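PDB 5OET: glutathione synthetase-like effector 30 (Gpa-GSS30-apo), which is a plant-parasitic nematode effector related to glutathione synthetase, which joins gamma-glutamylcysteine and glycine at the cost of ATP, though its own activity may differ. Local coordinates for residues Asp53-Leu63 against Thr196-Met207; Val107-Phe116 against Met162-Met170. One frame throughout, in Å; residues are numbered along the deposited sequence.

Contact 1: Asp53-Leu63 against Thr196-Met207; sequences DAKDWALSNGL and TTPRFSRLHRRM
The indole of Trp57 lies over Leu203. CA of Leu203 sits over one face, 4.2 Å from the centroid of the six-membered ring, a CH-pi contact. Asn61 ND2 lies over the opposite face while donating to the backbone O of Trp57. CG of Trp57 is anti to the backbone N (chi1 -165°), which sends the ring across to the other helix. Arg206 slides past the indole in the opposite direction. Its guanidinium has Trp57 CD1 over one face and is tilted 22° from the ring. Beyond the ring it grips Asp53 end-on: NH1 to OD1 and NH2 to OD2, each 2.7 Å, both on syn lone pairs. The two planes are nearly coplanar. At the other end, Leu63 CD2 lies over a face of Phe200, 3.8 Å from the ring centroid. Arg199 NE makes a weak hydrogen bond to Asn61 O, 3.0 Å, and its NH1 bonds Gly195 O. Segments 53-59 and 196-207 run roughly antiparallel, at 146°. Helices 44-59 and 196-210 pack at the subunit interface, the ion pair at one end and Leu63-Phe200 at the other. Asp53 and, through NE, Glu270 of the second subunit balance the charge of Arg206 and probably fix its rotation.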
# COMPACT_ATOMS: atom_id res chain seq x y z
N ASP A 53 10.71 -9.86 -2.57
CA ASP A 53 10.84 -8.42 -2.59
C ASP A 53 9.72 -7.76 -3.36
O ASP A 53 9.14 -6.80 -2.89
CB ASP A 53 12.19 -8.03 -3.21
CG ASP A 53 12.27 -6.54 -3.57
OD1 ASP A 53 11.63 -6.12 -4.56
OD2 ASP A 53 12.96 -5.77 -2.87
N ALA A 54 9.46 -8.24 -4.57
CA ALA A 54 8.38 -7.68 -5.40
C ALA A 54 7.06 -7.81 -4.68
O ALA A 54 6.33 -6.83 -4.53
CB ALA A 54 8.31 -8.39 -6.75
N LYS A 55 6.77 -9.02 -4.21
CA LYS A 55 5.56 -9.30 -3.47
C LYS A 55 5.44 -8.40 -2.22
O LYS A 55 4.39 -7.84 -1.99
CB LYS A 55 5.45 -10.82 -3.13
CG LYS A 55 5.07 -11.19 -1.71
CD LYS A 55 5.74 -12.48 -1.25
CE LYS A 55 6.41 -12.31 0.12
NZ LYS A 55 5.48 -12.01 1.23
N ASP A 56 6.50 -8.25 -1.44
CA ASP A 56 6.45 -7.37 -0.27
C ASP A 56 6.31 -5.90 -0.60
O ASP A 56 5.76 -5.16 0.19
CB ASP A 56 7.66 -7.59 0.64
CG ASP A 56 7.57 -8.90 1.42
OD1 ASP A 56 6.46 -9.47 1.46
OD2 ASP A 56 8.61 -9.36 1.98
N TRP A 57 6.79 -5.46 -1.76
CA TRP A 57 6.51 -4.11 -2.24
C TRP A 57 5.01 -3.93 -2.58
O TRP A 57 4.43 -2.89 -2.26
CB TRP A 57 7.36 -3.77 -3.45
CG TRP A 57 7.39 -2.33 -3.78
CD1 TRP A 57 8.36 -1.44 -3.43
CD2 TRP A 57 6.44 -1.62 -4.55
NE1 TRP A 57 8.05 -0.19 -3.91
CE2 TRP A 57 6.88 -0.27 -4.61
CE3 TRP A 57 5.25 -1.97 -5.19
CZ2 TRP A 57 6.19 0.70 -5.30
CZ3 TRP A 57 4.54 -1.00 -5.85
CH2 TRP A 57 5.01 0.33 -5.90
N ALA A 58 4.42 -4.94 -3.22
CA ALA A 58 2.98 -4.97 -3.51
C ALA A 58 2.11 -4.87 -2.26
O ALA A 58 1.20 -4.05 -2.20
CB ALA A 58 2.63 -6.25 -4.27
N LEU A 59 2.43 -5.67 -1.25
CA LEU A 59 1.76 -5.62 0.06
C LEU A 59 1.92 -4.28 0.79
O LEU A 59 1.10 -3.94 1.65
CB LEU A 59 2.25 -6.76 0.96
CG LEU A 59 1.93 -8.16 0.46
CD1 LEU A 59 2.64 -9.20 1.32
CD2 LEU A 59 0.43 -8.41 0.46
N SER A 60 2.97 -3.55 0.46
CA SER A 60 3.22 -2.23 1.04
C SER A 60 2.63 -1.06 0.25
O SER A 60 2.73 0.09 0.68
CB SER A 60 4.73 -2.06 1.19
OG SER A 60 5.25 -3.12 2.01
N ASN A 61 2.01 -1.33 -0.90
CA ASN A 61 1.58 -0.26 -1.80
C ASN A 61 0.24 -0.50 -2.48
O ASN A 61 0.01 -0.02 -3.58
CB ASN A 61 2.67 -0.05 -2.82
CG ASN A 61 3.83 0.65 -2.21
OD1 ASN A 61 3.73 1.83 -1.91
ND2 ASN A 61 4.90 -0.07 -1.93
N GLY A 62 -0.65 -1.24 -1.81
CA GLY A 62 -2.02 -1.36 -2.25
C GLY A 62 -2.32 -2.30 -3.41
O GLY A 62 -3.45 -2.32 -3.91
N LEU A 63 -1.33 -3.10 -3.82
CA LEU A 63 -1.54 -4.08 -4.89
C LEU A 63 -2.11 -5.33 -4.26
O LEU A 63 -1.47 -6.37 -4.20
CB LEU A 63 -0.24 -4.35 -5.64
CG LEU A 63 0.23 -3.16 -6.49
CD1 LEU A 63 1.59 -3.50 -7.10
CD2 LEU A 63 -0.80 -2.78 -7.54
N THR A 196 -4.80 -0.17 -9.50
CA THR A 196 -3.68 -1.11 -9.59
C THR A 196 -2.62 -0.73 -10.63
O THR A 196 -1.43 -1.05 -10.46
CB THR A 196 -4.13 -2.57 -9.89
OG1 THR A 196 -4.63 -2.68 -11.23
CG2 THR A 196 -5.19 -3.06 -8.90
N THR A 197 -3.04 -0.05 -11.70
CA THR A 197 -2.15 0.21 -12.83
C THR A 197 -0.95 1.08 -12.55
O THR A 197 0.16 0.68 -12.85
CB THR A 197 -2.95 0.78 -14.00
OG1 THR A 197 -3.92 -0.19 -14.39
CG2 THR A 197 -2.05 1.08 -15.20
N PRO A 198 -1.14 2.28 -11.99
CA PRO A 198 0.05 3.11 -11.69
C PRO A 198 1.03 2.48 -10.69
O PRO A 198 2.21 2.82 -10.70
CB PRO A 198 -0.57 4.38 -11.07
CG PRO A 198 -1.85 3.88 -10.47
CD PRO A 198 -2.37 2.90 -11.47
N ARG A 199 0.53 1.60 -9.84
CA ARG A 199 1.34 0.92 -8.85
C ARG A 199 2.19 -0.22 -9.43
O ARG A 199 3.33 -0.38 -9.02
CB ARG A 199 0.47 0.40 -7.71
CG ARG A 199 -0.05 1.49 -6.80
CD ARG A 199 -1.32 1.06 -6.09
NE ARG A 199 -1.62 2.06 -5.08
CZ ARG A 199 -2.30 3.19 -5.29
NH1 ARG A 199 -2.84 3.48 -6.49
NH2 ARG A 199 -2.46 4.03 -4.27
N PHE A 200 1.63 -1.00 -10.35
CA PHE A 200 2.42 -2.03 -11.04
C PHE A 200 3.49 -1.37 -11.89
O PHE A 200 4.63 -1.84 -11.95
CB PHE A 200 1.55 -2.97 -11.89
CG PHE A 200 0.92 -4.06 -11.09
CD1 PHE A 200 1.72 -4.98 -10.42
CD2 PHE A 200 -0.47 -4.16 -10.95
CE1 PHE A 200 1.16 -5.98 -9.64
CE2 PHE A 200 -1.03 -5.16 -10.17
CZ PHE A 200 -0.21 -6.07 -9.51
N SER A 201 3.11 -0.29 -12.53
CA SER A 201 4.03 0.53 -13.31
C SER A 201 5.23 0.91 -12.45
O SER A 201 6.36 0.68 -12.85
CB SER A 201 3.28 1.76 -13.84
OG SER A 201 4.03 2.52 -14.73
N ARG A 202 4.98 1.43 -11.25
CA ARG A 202 6.05 1.76 -10.30
C ARG A 202 6.82 0.54 -9.80
O ARG A 202 8.05 0.62 -9.61
CB ARG A 202 5.52 2.56 -9.08
CG ARG A 202 5.22 4.04 -9.39
CD ARG A 202 5.05 4.90 -8.14
NE ARG A 202 3.92 4.43 -7.32
CZ ARG A 202 3.93 4.21 -6.00
NH1 ARG A 202 5.02 4.46 -5.25
NH2 ARG A 202 2.80 3.75 -5.41
N LEU A 203 6.11 -0.57 -9.57
CA LEU A 203 6.75 -1.81 -9.12
C LEU A 203 7.83 -2.24 -10.09
O LEU A 203 8.95 -2.52 -9.69
CB LEU A 203 5.74 -2.95 -8.97
CG LEU A 203 6.31 -4.31 -8.52
CD1 LEU A 203 7.26 -4.18 -7.34
CD2 LEU A 203 5.17 -5.27 -8.21
N HIS A 204 7.47 -2.30 -11.36
CA HIS A 204 8.35 -2.80 -12.40
C HIS A 204 9.46 -1.84 -12.76
O HIS A 204 10.53 -2.30 -13.15
CB HIS A 204 7.56 -3.18 -13.65
CG HIS A 204 6.82 -4.46 -13.52
ND1 HIS A 204 5.89 -4.88 -14.44
CD2 HIS A 204 6.89 -5.44 -12.58
CE1 HIS A 204 5.42 -6.06 -14.07
NE2 HIS A 204 6.00 -6.42 -12.95
N ARG A 205 9.24 -0.54 -12.66
CA ARG A 205 10.33 0.42 -12.87
C ARG A 205 11.42 0.22 -11.80
O ARG A 205 12.60 0.35 -12.06
CB ARG A 205 9.82 1.85 -12.86
CG ARG A 205 10.83 2.90 -13.35
CD ARG A 205 10.35 4.34 -13.14
NE ARG A 205 8.94 4.50 -13.51
CZ ARG A 205 8.48 4.75 -14.73
NH1 ARG A 205 9.30 4.91 -15.78
NH2 ARG A 205 7.16 4.84 -14.92
N ARG A 206 10.97 -0.14 -10.60
CA ARG A 206 11.83 -0.38 -9.47
C ARG A 206 12.64 -1.67 -9.64
O ARG A 206 13.84 -1.66 -9.41
CB ARG A 206 10.99 -0.40 -8.19
CG ARG A 206 11.78 -0.50 -6.90
CD ARG A 206 10.86 -0.71 -5.70
NE ARG A 206 11.62 -1.39 -4.64
CZ ARG A 206 11.71 -2.71 -4.46
NH1 ARG A 206 11.04 -3.58 -5.22
NH2 ARG A 206 12.47 -3.16 -3.47
N MET A 207 11.99 -2.76 -10.03
CA MET A 207 12.69 -4.04 -10.26
C MET A 207 13.77 -3.93 -11.34
O MET A 207 14.90 -4.39 -11.16
CB MET A 207 11.72 -5.15 -10.69
CG MET A 207 10.57 -5.45 -9.76
SD MET A 207 11.12 -5.70 -8.07
CE MET A 207 11.82 -7.35 -8.20

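Contact 2: Val107-Phe116 against Met162-Met170; sequences VQKAMLLLYF and MFCQRADYM
Phe163 packs its ring against Leu112, Tyr115 and Phe116 of the helix. Its CG is anti to the backbone N (chi1 169°), and the ring points its CE2 and CZ atoms at the helix. CE2 lies 4.0 Å from Phe116 CB, and CZ lies 3.9 Å from Tyr115 CB. The carbonyl O of Leu112 meets the edge of the same ring, in its plane, 3.4 Å from CE2. Leu112 CD2 also packs on CB of Gln165, the two side chains passing in opposite directions.

Polar groups meet here without a hydrogen bond between the segments. Gln108 OE1 and Gln165 OE1, two acceptors, lie 3.4 Å apart, with the amide planes at 81°. The amide of Gln165 stands nearly perpendicular to the Tyr115 ring, with NE2 3.2 Å from CD2. Gln165 NE2 donates a hydrogen bond to NE2 of His347. Two contacts are polar on apolar. Gln108 NE2 lies 3.6 Å from Ala167 CB. Val107 CG1 approaches Tyr169 OH at 3.4 Å, and this hydroxyl is hydrogen-bonded to Gln183 NE2.

Helix 98-119 lies across one face of the large mixed sheet; helix 107-116 and strand 162-170 run at 123°. Alternate residues of the strand, from Phe163 to Tyr169, face it. Cys164 points away and forms the disulfide with Cys480 of the adjacent strand 469-484, while strand 179-188 flanks the other edge.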
# COMPACT_ATOMS: atom_id res chain seq x y z
N VAL A 107 -4.73 5.81 -30.90
CA VAL A 107 -6.07 5.59 -31.45
C VAL A 107 -7.17 5.72 -30.38
O VAL A 107 -8.38 5.73 -30.71
CB VAL A 107 -6.14 4.23 -32.20
CG1 VAL A 107 -6.25 3.04 -31.25
CG2 VAL A 107 -7.27 4.24 -33.21
N GLN A 108 -6.77 5.85 -29.11
CA GLN A 108 -7.73 5.89 -28.00
C GLN A 108 -8.71 7.04 -28.11
O GLN A 108 -9.89 6.84 -27.90
CB GLN A 108 -7.02 5.93 -26.63
CG GLN A 108 -7.92 5.54 -25.46
CD GLN A 108 -8.56 4.16 -25.61
OE1 GLN A 108 -9.61 3.89 -25.03
NE2 GLN A 108 -7.93 3.26 -26.40
N LYS A 109 -8.23 8.23 -28.47
CA LYS A 109 -9.12 9.38 -28.69
C LYS A 109 -10.23 9.03 -29.72
O LYS A 109 -11.42 9.23 -29.46
CB LYS A 109 -8.31 10.59 -29.14
CG LYS A 109 -9.01 11.93 -29.06
CD LYS A 109 -8.32 12.96 -29.95
CE LYS A 109 -9.16 14.23 -30.14
NZ LYS A 109 -9.25 15.05 -28.89
N ALA A 110 -9.82 8.48 -30.85
CA ALA A 110 -10.75 8.01 -31.90
C ALA A 110 -11.72 6.95 -31.39
O ALA A 110 -12.90 6.93 -31.75
CB ALA A 110 -9.97 7.46 -33.07
N MET A 111 -11.19 6.04 -30.59
CA MET A 111 -11.98 4.92 -30.09
C MET A 111 -13.09 5.39 -29.13
O MET A 111 -14.23 4.91 -29.21
CB MET A 111 -11.06 3.90 -29.41
CG MET A 111 -11.54 2.48 -29.59
SD MET A 111 -10.97 1.81 -31.15
CE MET A 111 -12.35 0.70 -31.52
N LEU A 112 -12.78 6.33 -28.24
CA LEU A 112 -13.82 6.94 -27.40
C LEU A 112 -14.85 7.68 -28.24
O LEU A 112 -16.04 7.49 -28.07
CB LEU A 112 -13.20 7.89 -26.37
CG LEU A 112 -12.25 7.30 -25.33
CD1 LEU A 112 -11.61 8.40 -24.49
CD2 LEU A 112 -12.99 6.32 -24.45
N LEU A 113 -14.40 8.49 -29.19
CA LEU A 113 -15.32 9.24 -30.03
C LEU A 113 -16.30 8.37 -30.80
O LEU A 113 -17.44 8.72 -30.93
CB LEU A 113 -14.58 10.18 -30.99
CG LEU A 113 -13.97 11.46 -30.40
CD1 LEU A 113 -13.45 12.35 -31.51
CD2 LEU A 113 -14.98 12.21 -29.54
N LEU A 114 -15.86 7.22 -31.31
CA LEU A 114 -16.76 6.32 -32.06
C LEU A 114 -17.87 5.72 -31.18
O LEU A 114 -19.02 5.70 -31.56
CB LEU A 114 -15.96 5.19 -32.70
CG LEU A 114 -16.74 4.02 -33.29
CD1 LEU A 114 -17.66 4.49 -34.39
CD2 LEU A 114 -15.80 2.95 -33.81
N TYR A 115 -17.52 5.19 -30.01
CA TYR A 115 -18.49 4.58 -29.13
C TYR A 115 -19.38 5.62 -28.44
O TYR A 115 -20.55 5.34 -28.18
CB TYR A 115 -17.80 3.68 -28.10
CG TYR A 115 -17.34 2.39 -28.69
CD1 TYR A 115 -18.21 1.33 -28.83
CD2 TYR A 115 -16.05 2.23 -29.14
CE1 TYR A 115 -17.80 0.14 -29.39
CE2 TYR A 115 -15.62 1.05 -29.71
CZ TYR A 115 -16.49 0.01 -29.83
OH TYR A 115 -16.04 -1.15 -30.40
N PHE A 116 -18.84 6.80 -28.17
CA PHE A 116 -19.64 7.89 -27.64
C PHE A 116 -20.75 8.30 -28.60
O PHE A 116 -21.88 8.40 -28.21
CB PHE A 116 -18.77 9.10 -27.31
CG PHE A 116 -19.55 10.29 -26.84
CD1 PHE A 116 -20.34 10.19 -25.71
CD2 PHE A 116 -19.51 11.50 -27.53
CE1 PHE A 116 -21.09 11.27 -25.28
CE2 PHE A 116 -20.24 12.58 -27.09
CZ PHE A 116 -21.04 12.47 -25.97
N MET A 162 -20.36 10.78 -18.29
CA MET A 162 -18.94 10.53 -18.09
C MET A 162 -18.68 9.16 -18.66
O MET A 162 -19.39 8.22 -18.35
CB MET A 162 -18.62 10.52 -16.61
CG MET A 162 -17.22 10.06 -16.27
SD MET A 162 -16.91 10.42 -14.55
CE MET A 162 -15.55 9.29 -14.27
N PHE A 163 -17.66 9.04 -19.50
CA PHE A 163 -17.49 7.84 -20.30
C PHE A 163 -16.02 7.44 -20.28
O PHE A 163 -15.19 8.12 -20.87
CB PHE A 163 -18.01 8.12 -21.71
CG PHE A 163 -17.66 7.08 -22.71
CD1 PHE A 163 -17.75 5.72 -22.41
CD2 PHE A 163 -17.26 7.46 -23.99
CE1 PHE A 163 -17.42 4.77 -23.36
CE2 PHE A 163 -16.93 6.52 -24.95
CZ PHE A 163 -17.00 5.17 -24.64
N CYS A 164 -15.72 6.36 -19.56
CA CYS A 164 -14.37 5.84 -19.41
C CYS A 164 -14.33 4.46 -20.09
O CYS A 164 -15.25 3.66 -19.93
CB CYS A 164 -13.95 5.72 -17.93
SG CYS A 164 -13.53 7.26 -17.03
N GLN A 165 -13.26 4.22 -20.85
CA GLN A 165 -13.12 3.02 -21.66
C GLN A 165 -11.76 2.40 -21.43
O GLN A 165 -10.81 3.12 -21.17
CB GLN A 165 -13.29 3.37 -23.13
CG GLN A 165 -13.76 2.26 -24.06
CD GLN A 165 -13.81 2.73 -25.51
OE1 GLN A 165 -12.79 3.11 -26.06
NE2 GLN A 165 -14.99 2.72 -26.12
N ARG A 166 -11.70 1.07 -21.50
CA ARG A 166 -10.45 0.33 -21.62
C ARG A 166 -10.55 -0.50 -22.89
O ARG A 166 -11.39 -1.38 -22.97
CB ARG A 166 -10.18 -0.55 -20.40
CG ARG A 166 -8.68 -0.84 -20.18
CD ARG A 166 -8.40 -1.84 -19.07
NE ARG A 166 -8.93 -3.17 -19.40
CZ ARG A 166 -9.66 -3.97 -18.60
NH1 ARG A 166 -9.98 -3.63 -17.34
NH2 ARG A 166 -10.08 -5.13 -19.09
N ALA A 167 -9.72 -0.20 -23.88
CA ALA A 167 -9.58 -1.00 -25.10
C ALA A 167 -8.42 -1.96 -24.90
O ALA A 167 -7.35 -1.52 -24.50
CB ALA A 167 -9.28 -0.10 -26.29
N ASP A 168 -8.63 -3.25 -25.17
CA ASP A 168 -7.58 -4.26 -25.05
C ASP A 168 -6.99 -4.68 -26.42
O ASP A 168 -7.70 -4.80 -27.41
CB ASP A 168 -8.11 -5.46 -24.27
CG ASP A 168 -8.45 -5.12 -22.81
OD1 ASP A 168 -8.02 -4.06 -22.30
OD2 ASP A 168 -9.17 -5.90 -22.15
N TYR A 169 -5.68 -4.89 -26.46
CA TYR A 169 -4.96 -5.23 -27.67
C TYR A 169 -4.00 -6.41 -27.49
O TYR A 169 -3.52 -6.67 -26.39
CB TYR A 169 -4.18 -4.02 -28.15
CG TYR A 169 -5.06 -2.82 -28.48
CD1 TYR A 169 -5.40 -1.91 -27.50
CD2 TYR A 169 -5.54 -2.58 -29.79
CE1 TYR A 169 -6.17 -0.80 -27.79
CE2 TYR A 169 -6.32 -1.48 -30.09
CZ TYR A 169 -6.64 -0.59 -29.09
OH TYR A 169 -7.43 0.52 -29.33
N MET A 170 -3.77 -7.13 -28.58
CA MET A 170 -2.79 -8.20 -28.69
C MET A 170 -1.85 -7.78 -29.82
O MET A 170 -2.32 -7.31 -30.85
CB MET A 170 -3.48 -9.53 -29.08
CG MET A 170 -3.11 -10.74 -28.24
SD MET A 170 -4.33 -11.24 -26.98
CE MET A 170 -3.29 -12.11 -25.81

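Contact 2 is nested within the chain loop that contact 1 closes. Their centres are 27 Å apart and their nearest atoms about 7 Å apart, so they do not touch. The centre of contact 2 lies about 9 Å from the centre of the chain, and no residue of the other subunit touches it. The centre of contact 1 lies about 20 Å from the chain centre. It meets the second subunit through, among others, Trp57, Asp56 and Arg206, the last two in salt bridges to Arg263 and Glu270 of that subunit. The large mixed sheet connects them: strand 160-173 belongs to it, and helix 196-210 touches its strands 83-90 and 517-524. Neither contact supplies the magnesium ligands, His406 and Glu426.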